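Local coordinates for cutm, flavoprotein of carbon monoxide dehydrogenase (Hydrogenophaga pseudoflava, PDB 1FFV), which binds FAD as the flavoprotein subunit of carbon monoxide dehydrogenase and probably passes on electrons released when carbon monoxide is oxidised, at residues Gly15-Leu20 and Ile52-Ile57; Phe136-Pro141 and Glu163-Val168. All coordinates share one frame; numbering follows the deposited sequence.

Interaction 1. Residues Gly15-Leu20 and Ile52-Ile57. With FAD (flavin-adenine dinucleotide), chain J.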
loop_
_atom_site.group_PDB
_atom_site.type_symbol
_atom_site.label_atom_id
_atom_site.label_comp_id
_atom_site.label_asym_id
_atom_site.label_seq_id
_atom_site.Cartn_x
_atom_site.Cartn_y
_atom_site.Cartn_z
ATOM N N GLY C 15 36.390 21.248 34.821
ATOM C CA GLY C 15 37.370 20.354 35.415
ATOM C C GLY C 15 37.236 18.936 34.909
ATOM O O GLY C 15 38.235 18.291 34.592
ATOM N N GLU C 16 35.998 18.451 34.835
ATOM C CA GLU C 16 35.724 17.106 34.342
ATOM C C GLU C 16 36.113 17.009 32.878
ATOM O O GLU C 16 36.720 16.024 32.454
ATOM C CB GLU C 16 34.250 16.770 34.504
ATOM C CG GLU C 16 33.807 16.589 35.940
ATOM C CD GLU C 16 32.311 16.407 36.054
ATOM O OE1 GLU C 16 31.758 15.545 35.322
ATOM O OE2 GLU C 16 31.687 17.140 36.857
ATOM N N ALA C 17 35.771 18.046 32.114
ATOM C CA ALA C 17 36.096 18.096 30.692
ATOM C C ALA C 17 37.608 17.979 30.492
ATOM O O ALA C 17 38.079 17.191 29.664
ATOM C CB ALA C 17 35.577 19.387 30.082
ATOM N N VAL C 18 38.358 18.736 31.293
ATOM C CA VAL C 18 39.817 18.734 31.243
ATOM C C VAL C 18 40.373 17.355 31.612
ATOM O O VAL C 18 41.314 16.871 30.982
ATOM C CB VAL C 18 40.404 19.813 32.186
ATOM C CG1 VAL C 18 41.919 19.660 32.312
ATOM C CG2 VAL C 18 40.055 21.203 31.664
ATOM N N ALA C 19 39.782 16.726 32.622
ATOM C CA ALA C 19 40.212 15.401 33.057
ATOM C C ALA C 19 40.061 14.403 31.908
ATOM O O ALA C 19 40.990 13.650 31.610
ATOM C CB ALA C 19 39.392 14.946 34.268
ATOM N N LEU C 20 38.890 14.411 31.263
ATOM C CA LEU C 20 38.604 13.520 30.136
ATOM C C LEU C 20 39.587 13.733 28.988
ATOM O O LEU C 20 40.032 12.766 28.362
ATOM C CB LEU C 20 37.172 13.721 29.639
ATOM C CG LEU C 20 36.045 13.191 30.523
ATOM C CD1 LEU C 20 34.724 13.714 30.015
ATOM C CD2 LEU C 20 36.047 11.662 30.530
ATOM N N ILE C 52 33.799 14.951 23.512
ATOM C CA ILE C 52 33.484 15.472 24.831
ATOM C C ILE C 52 32.589 16.682 24.656
ATOM O O ILE C 52 33.046 17.765 24.288
ATOM C CB ILE C 52 34.753 15.872 25.601
ATOM C CG1 ILE C 52 35.667 14.661 25.750
ATOM C CG2 ILE C 52 34.384 16.441 26.974
ATOM C CD1 ILE C 52 37.065 15.032 26.137
ATOM N N ASP C 53 31.305 16.470 24.901
ATOM C CA ASP C 53 30.303 17.517 24.778
ATOM C C ASP C 53 30.393 18.489 25.954
ATOM O O ASP C 53 30.239 18.102 27.118
ATOM C CB ASP C 53 28.909 16.877 24.714
ATOM C CG ASP C 53 27.819 17.851 24.296
ATOM O OD1 ASP C 53 28.024 19.084 24.338
ATOM O OD2 ASP C 53 26.737 17.366 23.921
ATOM N N ILE C 54 30.647 19.755 25.643
ATOM C CA ILE C 54 30.737 20.778 26.675
ATOM C C ILE C 54 29.504 21.697 26.721
ATOM O O ILE C 54 29.569 22.781 27.295
ATOM C CB ILE C 54 32.039 21.607 26.537
ATOM C CG1 ILE C 54 32.148 22.208 25.131
ATOM C CG2 ILE C 54 33.250 20.728 26.840
ATOM C CD1 ILE C 54 33.360 23.094 24.923
ATOM N N ASN C 55 28.378 21.240 26.162
ATOM C CA ASN C 55 27.122 22.013 26.147
ATOM C C ASN C 55 26.332 21.981 27.451
ATOM O O ASN C 55 25.344 22.704 27.588
ATOM C CB ASN C 55 26.172 21.534 25.037
ATOM C CG ASN C 55 26.533 22.072 23.673
ATOM O OD1 ASN C 55 27.219 21.393 22.907
ATOM N ND2 ASN C 55 26.063 23.275 23.351
ATOM N N ARG C 56 26.725 21.123 28.387
ATOM C CA ARG C 56 26.009 21.012 29.656
ATOM C C ARG C 56 26.819 21.538 30.849
ATOM O O ARG C 56 26.626 21.111 31.992
ATOM C CB ARG C 56 25.576 19.558 29.880
ATOM C CG ARG C 56 24.684 18.979 28.772
ATOM C CD ARG C 56 23.262 19.533 28.811
ATOM N NE ARG C 56 22.564 19.156 30.044
ATOM N N ILE C 57 27.706 22.492 30.568
ATOM C CA ILE C 57 28.559 23.119 31.573
ATOM C C ILE C 57 28.144 24.588 31.675
ATOM O O ILE C 57 28.525 25.401 30.839
ATOM C CB ILE C 57 30.041 23.024 31.162
ATOM C CG1 ILE C 57 30.434 21.559 30.972
ATOM C CG2 ILE C 57 30.923 23.661 32.205
ATOM C CD1 ILE C 57 31.850 21.354 30.463
HETATM P PA FAD J . 32.555 23.013 16.944
HETATM O O1A FAD J . 32.536 22.074 18.079
HETATM O O2A FAD J . 31.977 22.651 15.772
HETATM O O5B FAD J . 34.017 23.212 16.715
HETATM C C5B FAD J . 34.855 23.650 17.765
HETATM C C4B FAD J . 36.293 23.330 17.377
HETATM O O4B FAD J . 37.075 24.040 18.385
HETATM C C3B FAD J . 36.750 21.914 17.604
HETATM O O3B FAD J . 38.014 21.602 17.139
HETATM C C2B FAD J . 36.528 21.831 19.098
HETATM O O2B FAD J . 37.125 20.693 19.621
HETATM C C1B FAD J . 37.158 23.108 19.558
HETATM N N9A FAD J . 36.457 23.846 20.593
HETATM C C8A FAD J . 35.146 24.251 20.592
HETATM N N7A FAD J . 34.811 24.917 21.694
HETATM C C5A FAD J . 35.958 24.939 22.447
HETATM C C6A FAD J . 36.249 25.524 23.748
HETATM N N6A FAD J . 35.381 26.169 24.479
HETATM N N1A FAD J . 37.531 25.337 24.173
HETATM C C2A FAD J . 38.462 24.677 23.448
HETATM N N3A FAD J . 38.289 24.117 22.253
HETATM C C4A FAD J . 37.017 24.279 21.784
HETATM N N1 FAD J . 31.606 30.769 10.683
HETATM C C2 FAD J . 31.962 32.020 10.431
HETATM O O2 FAD J . 32.729 32.595 11.129
HETATM N N3 FAD J . 31.461 32.750 9.326
HETATM C C4 FAD J . 30.571 32.193 8.448
HETATM O O4 FAD J . 30.160 32.852 7.514
HETATM C C4X FAD J . 30.172 30.819 8.705
HETATM N N5 FAD J . 29.307 30.223 7.880
HETATM C C5X FAD J . 28.963 28.938 8.162
HETATM C C6 FAD J . 28.060 28.328 7.291
HETATM C C7 FAD J . 27.649 27.047 7.479
HETATM C C7M FAD J . 26.674 26.414 6.517
HETATM C C8 FAD J . 28.140 26.288 8.599
HETATM C C8M FAD J . 27.702 24.861 8.830
HETATM C C9 FAD J . 29.045 26.885 9.489
HETATM C C9A FAD J . 29.452 28.196 9.275
HETATM N N10 FAD J . 30.371 28.862 10.136
HETATM C C10 FAD J . 30.729 30.133 9.872
HETATM C "C1'" FAD J . 30.897 28.136 11.339
HETATM C "C2'" FAD J . 30.319 28.303 12.821
HETATM O "O2'" FAD J . 30.404 29.681 12.575
HETATM C "C3'" FAD J . 31.433 27.333 13.168
HETATM O "O3'" FAD J . 30.124 26.912 13.614
HETATM C "C4'" FAD J . 31.776 27.027 14.610
HETATM O "O4'" FAD J . 32.938 27.415 13.806
HETATM C "C5'" FAD J . 32.799 26.002 15.113
HETATM O "O5'" FAD J . 31.985 26.573 16.381
HETATM P P FAD J . 31.163 25.531 17.142
HETATM O O1P FAD J . 30.625 26.307 18.366
HETATM O O2P FAD J . 30.160 24.947 16.388
HETATM O O3P FAD J . 32.071 24.430 17.505
#
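Ile-52 carries CG1 anti to its own carbonyl carbon (chi1 -59°) and runs on almost straight, which brings the CD1 methyl against the side of Leu-20. CD1 meets CB of Leu-20 at 3.7 Å, close to where that side chain leaves the helix. The other branch of the isoleucine, CG2, lies 4.1 Å from CD1 of Leu-20, and the two side chains cross at a slant. One helical turn earlier, the methyl of Ala-17 faces three isoleucines of 52-57. Ile-54 CG2 and Ile-57 CD1 each come within 4.2 Å of Ala-17 CB, with Ile-52 CG2 slightly farther off. This is where helix 14-24 packs on the small parallel sheet of the FAD-binding domain: the helix forms the beta-alpha-beta crossover from strand 7-9 to strand 28-31, and strand 50-53 runs between those two. Leu-21 and Val-14 of the same helix add to the packing on Ile-52 and Ile-57. From Asp-53 the chain bends through an Asx turn, Asn-55 N donating to Asp-53 OD1 over 2.8 Å from above the carboxylate plane. A type I turn from Ile-54 to Ile-57 overlaps it and swings Ile-57 back toward the helix. Ile-54 holds CG1 between its backbone N and carbonyl carbon (chi1 55°); while CG2 faces Ala-17, its CD1 methyl reaches FAD N6A at 3.7 Å.

Interaction 2. Residues Phe136-Pro141 and Glu163-Val168. With FAD (flavin-adenine dinucleotide), chain J.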
loop_
_atom_site.group_PDB
_atom_site.type_symbol
_atom_site.label_atom_id
_atom_site.label_comp_id
_atom_site.label_asym_id
_atom_site.label_seq_id
_atom_site.Cartn_x
_atom_site.Cartn_y
_atom_site.Cartn_z
ATOM N N PHE C 136 41.612 35.504 25.710
ATOM C CA PHE C 136 40.934 34.246 25.958
ATOM C C PHE C 136 41.460 33.509 27.185
ATOM O O PHE C 136 42.662 33.305 27.324
ATOM C CB PHE C 136 41.077 33.350 24.725
ATOM C CG PHE C 136 40.756 34.042 23.426
ATOM C CD1 PHE C 136 39.622 34.840 23.303
ATOM C CD2 PHE C 136 41.605 33.910 22.327
ATOM C CE1 PHE C 136 39.339 35.500 22.109
ATOM C CE2 PHE C 136 41.331 34.567 21.123
ATOM C CZ PHE C 136 40.199 35.361 21.016
ATOM N N VAL C 137 40.546 33.078 28.049
ATOM C CA VAL C 137 40.899 32.337 29.260
ATOM C C VAL C 137 40.874 30.831 28.978
ATOM O O VAL C 137 39.843 30.292 28.577
ATOM C CB VAL C 137 39.922 32.662 30.398
ATOM C CG1 VAL C 137 40.293 31.898 31.648
ATOM C CG2 VAL C 137 39.929 34.154 30.671
ATOM N N LEU C 138 42.014 30.166 29.177
ATOM C CA LEU C 138 42.142 28.724 28.931
ATOM C C LEU C 138 42.376 27.927 30.212
ATOM O O LEU C 138 43.247 28.266 31.016
ATOM C CB LEU C 138 43.313 28.445 27.984
ATOM C CG LEU C 138 43.511 29.379 26.793
ATOM C CD1 LEU C 138 44.664 28.884 25.925
ATOM C CD2 LEU C 138 42.222 29.478 25.992
ATOM N N GLU C 139 41.619 26.851 30.394
ATOM C CA GLU C 139 41.801 26.033 31.581
ATOM C C GLU C 139 42.353 24.659 31.255
ATOM O O GLU C 139 41.806 23.930 30.427
ATOM C CB GLU C 139 40.515 25.891 32.392
ATOM C CG GLU C 139 40.808 25.341 33.778
ATOM C CD GLU C 139 39.576 25.108 34.612
ATOM O OE1 GLU C 139 38.811 26.068 34.853
ATOM O OE2 GLU C 139 39.383 23.951 35.035
ATOM N N GLY C 140 43.467 24.332 31.895
ATOM C CA GLY C 140 44.099 23.042 31.695
ATOM C C GLY C 140 44.207 22.349 33.035
ATOM O O GLY C 140 43.602 22.797 34.007
ATOM N N PRO C 141 44.945 21.239 33.119
ATOM C CA PRO C 141 45.082 20.532 34.395
ATOM C C PRO C 141 45.844 21.332 35.462
ATOM O O PRO C 141 45.631 21.134 36.664
ATOM C CB PRO C 141 45.824 19.255 33.997
ATOM C CG PRO C 141 46.613 19.678 32.803
ATOM C CD PRO C 141 45.627 20.511 32.039
ATOM N N GLU C 163 46.046 20.741 23.632
ATOM C CA GLU C 163 45.100 19.622 23.547
ATOM C C GLU C 163 44.361 19.270 24.833
ATOM O O GLU C 163 43.324 18.608 24.797
ATOM C CB GLU C 163 45.793 18.371 23.018
ATOM C CG GLU C 163 46.225 18.464 21.574
ATOM C CD GLU C 163 46.678 17.123 21.027
ATOM O OE1 GLU C 163 47.440 16.411 21.728
ATOM O OE2 GLU C 163 46.261 16.780 19.899
ATOM N N ASN C 164 44.907 19.683 25.970
ATOM C CA ASN C 164 44.267 19.404 27.251
ATOM C C ASN C 164 43.632 20.645 27.872
ATOM O O ASN C 164 43.384 20.685 29.077
ATOM C CB ASN C 164 45.248 18.732 28.231
ATOM C CG ASN C 164 46.521 19.549 28.471
ATOM O OD1 ASN C 164 46.605 20.719 28.101
ATOM N ND2 ASN C 164 47.509 18.927 29.101
ATOM N N GLU C 165 43.351 21.652 27.048
ATOM C CA GLU C 165 42.731 22.876 27.547
ATOM C C GLU C 165 41.325 23.098 27.004
ATOM O O GLU C 165 40.957 22.570 25.956
ATOM C CB GLU C 165 43.583 24.098 27.212
ATOM C CG GLU C 165 44.870 24.223 27.987
ATOM C CD GLU C 165 45.675 25.416 27.535
ATOM O OE1 GLU C 165 45.875 25.561 26.314
ATOM O OE2 GLU C 165 46.099 26.219 28.387
ATOM N N VAL C 166 40.557 23.906 27.731
ATOM C CA VAL C 166 39.196 24.258 27.364
ATOM C C VAL C 166 39.093 25.782 27.453
ATOM O O VAL C 166 39.431 26.361 28.491
ATOM C CB VAL C 166 38.177 23.641 28.358
ATOM C CG1 VAL C 166 36.757 24.097 28.033
ATOM C CG2 VAL C 166 38.266 22.130 28.333
ATOM N N MET C 167 38.695 26.438 26.362
ATOM C CA MET C 167 38.537 27.890 26.409
ATOM C C MET C 167 37.284 28.132 27.223
ATOM O O MET C 167 36.219 27.638 26.878
ATOM C CB MET C 167 38.372 28.524 25.024
ATOM C CG MET C 167 38.339 30.064 25.090
ATOM S SD MET C 167 38.127 30.925 23.518
ATOM C CE MET C 167 39.696 30.608 22.723
ATOM N N VAL C 168 37.434 28.866 28.323
ATOM C CA VAL C 168 36.326 29.162 29.227
ATOM C C VAL C 168 35.514 30.411 28.874
ATOM O O VAL C 168 34.280 30.366 28.823
ATOM C CB VAL C 168 36.837 29.254 30.692
ATOM C CG1 VAL C 168 35.755 29.803 31.619
ATOM C CG2 VAL C 168 37.285 27.879 31.162
HETATM P PA FAD J . 32.555 23.013 16.944
HETATM O O1A FAD J . 32.536 22.074 18.079
HETATM O O2A FAD J . 31.977 22.651 15.772
HETATM O O5B FAD J . 34.017 23.212 16.715
HETATM C C5B FAD J . 34.855 23.650 17.765
HETATM C C4B FAD J . 36.293 23.330 17.377
HETATM O O4B FAD J . 37.075 24.040 18.385
HETATM C C3B FAD J . 36.750 21.914 17.604
HETATM O O3B FAD J . 38.014 21.602 17.139
HETATM C C2B FAD J . 36.528 21.831 19.098
HETATM O O2B FAD J . 37.125 20.693 19.621
HETATM C C1B FAD J . 37.158 23.108 19.558
HETATM N N9A FAD J . 36.457 23.846 20.593
HETATM C C8A FAD J . 35.146 24.251 20.592
HETATM N N7A FAD J . 34.811 24.917 21.694
HETATM C C5A FAD J . 35.958 24.939 22.447
HETATM C C6A FAD J . 36.249 25.524 23.748
HETATM N N6A FAD J . 35.381 26.169 24.479
HETATM N N1A FAD J . 37.531 25.337 24.173
HETATM C C2A FAD J . 38.462 24.677 23.448
HETATM N N3A FAD J . 38.289 24.117 22.253
HETATM C C4A FAD J . 37.017 24.279 21.784
HETATM N N1 FAD J . 31.606 30.769 10.683
HETATM C C2 FAD J . 31.962 32.020 10.431
HETATM O O2 FAD J . 32.729 32.595 11.129
HETATM N N3 FAD J . 31.461 32.750 9.326
HETATM C C4 FAD J . 30.571 32.193 8.448
HETATM O O4 FAD J . 30.160 32.852 7.514
HETATM C C4X FAD J . 30.172 30.819 8.705
HETATM N N5 FAD J . 29.307 30.223 7.880
HETATM C C5X FAD J . 28.963 28.938 8.162
HETATM C C6 FAD J . 28.060 28.328 7.291
HETATM C C7 FAD J . 27.649 27.047 7.479
HETATM C C7M FAD J . 26.674 26.414 6.517
HETATM C C8 FAD J . 28.140 26.288 8.599
HETATM C C8M FAD J . 27.702 24.861 8.830
HETATM C C9 FAD J . 29.045 26.885 9.489
HETATM C C9A FAD J . 29.452 28.196 9.275
HETATM N N10 FAD J . 30.371 28.862 10.136
HETATM C C10 FAD J . 30.729 30.133 9.872
HETATM C "C1'" FAD J . 30.897 28.136 11.339
HETATM C "C2'" FAD J . 30.319 28.303 12.821
HETATM O "O2'" FAD J . 30.404 29.681 12.575
HETATM C "C3'" FAD J . 31.433 27.333 13.168
HETATM O "O3'" FAD J . 30.124 26.912 13.614
HETATM C "C4'" FAD J . 31.776 27.027 14.610
HETATM O "O4'" FAD J . 32.938 27.415 13.806
HETATM C "C5'" FAD J . 32.799 26.002 15.113
HETATM O "O5'" FAD J . 31.985 26.573 16.381
HETATM P P FAD J . 31.163 25.531 17.142
HETATM O O1P FAD J . 30.625 26.307 18.366
HETATM O O2P FAD J . 30.160 24.947 16.388
HETATM O O3P FAD J . 32.071 24.430 17.505
#
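Met-167 and Phe-136 meet at the firmly packed end of this contact. The sulfur approaches the ring obliquely, a Met-aromatic contact with SD 4.6 Å from the ring centroid. CG of Met-167 stands anti to the backbone N, and the late bend at chi3 (-70°) turns CE in to 3.7 Å from Phe-136 CG. Phe-152 adds an edge-to-face partner for the phenylalanine. Alongside, the backbones are joined by three hydrogen bonds: Val-168 N to Val-137 O at 2.8 Å, the nearly straight Glu-139 N to Val-166 O (171°), and the more bent return bond from Val-166 N to Glu-139 O. These are neighbouring antiparallel strands of the five-stranded sheet. Met-167 pairs with Leu-138 in a non-hydrogen-bonded position, which leaves its own amide and carbonyl to the adenine of FAD. Its N donates to FAD N1A at 2.7 Å and its O accepts from FAD N6A at 2.9 Å, both bonds using backbone atoms. On the Leu-138 side, Glu-165 lays its carboxylate across the leucine, OE2 3.6 Å from CB, while OE1 forms a salt bridge with Arg-145 and accepts from Glu-162 N. An alanine here removes the carboxylate, which would probably leave the Arg-145 charge and Glu-162 N without this partner and open a gap beside Leu-138. Toward the more open end the pairing thins out: the Asn-164 amide merely brushes exposed Pro-141, CG to CD 3.8 Å, nearly at right angles, and Gly-140 CA makes a C-H...O contact with Asn-164 O.

In the fold
Helix 14-24 joins the two contacts, whose centres lie 11 Å apart. While Ala-17 and Leu-20 look to the parallel sheet in interaction 1, Val-18 on another side of the same helix packs on the strand pair of interaction 2, its CG2 3.5 Å from Glu-139 O and its CG1 3.6 Å from Gly-140 C. Leu-21 touches both Ile-52 and Val-166, so the helix is wedged between the two sheets. Both contacts end at the adenine: the amino group N6A has an apolar neighbour from 52-57 and a backbone acceptor from 163-168. The flavin lies at the far end of the cofactor, and these contacts probably help to seat the adenine end, through Ile-54 and Met-167, rather than the flavin.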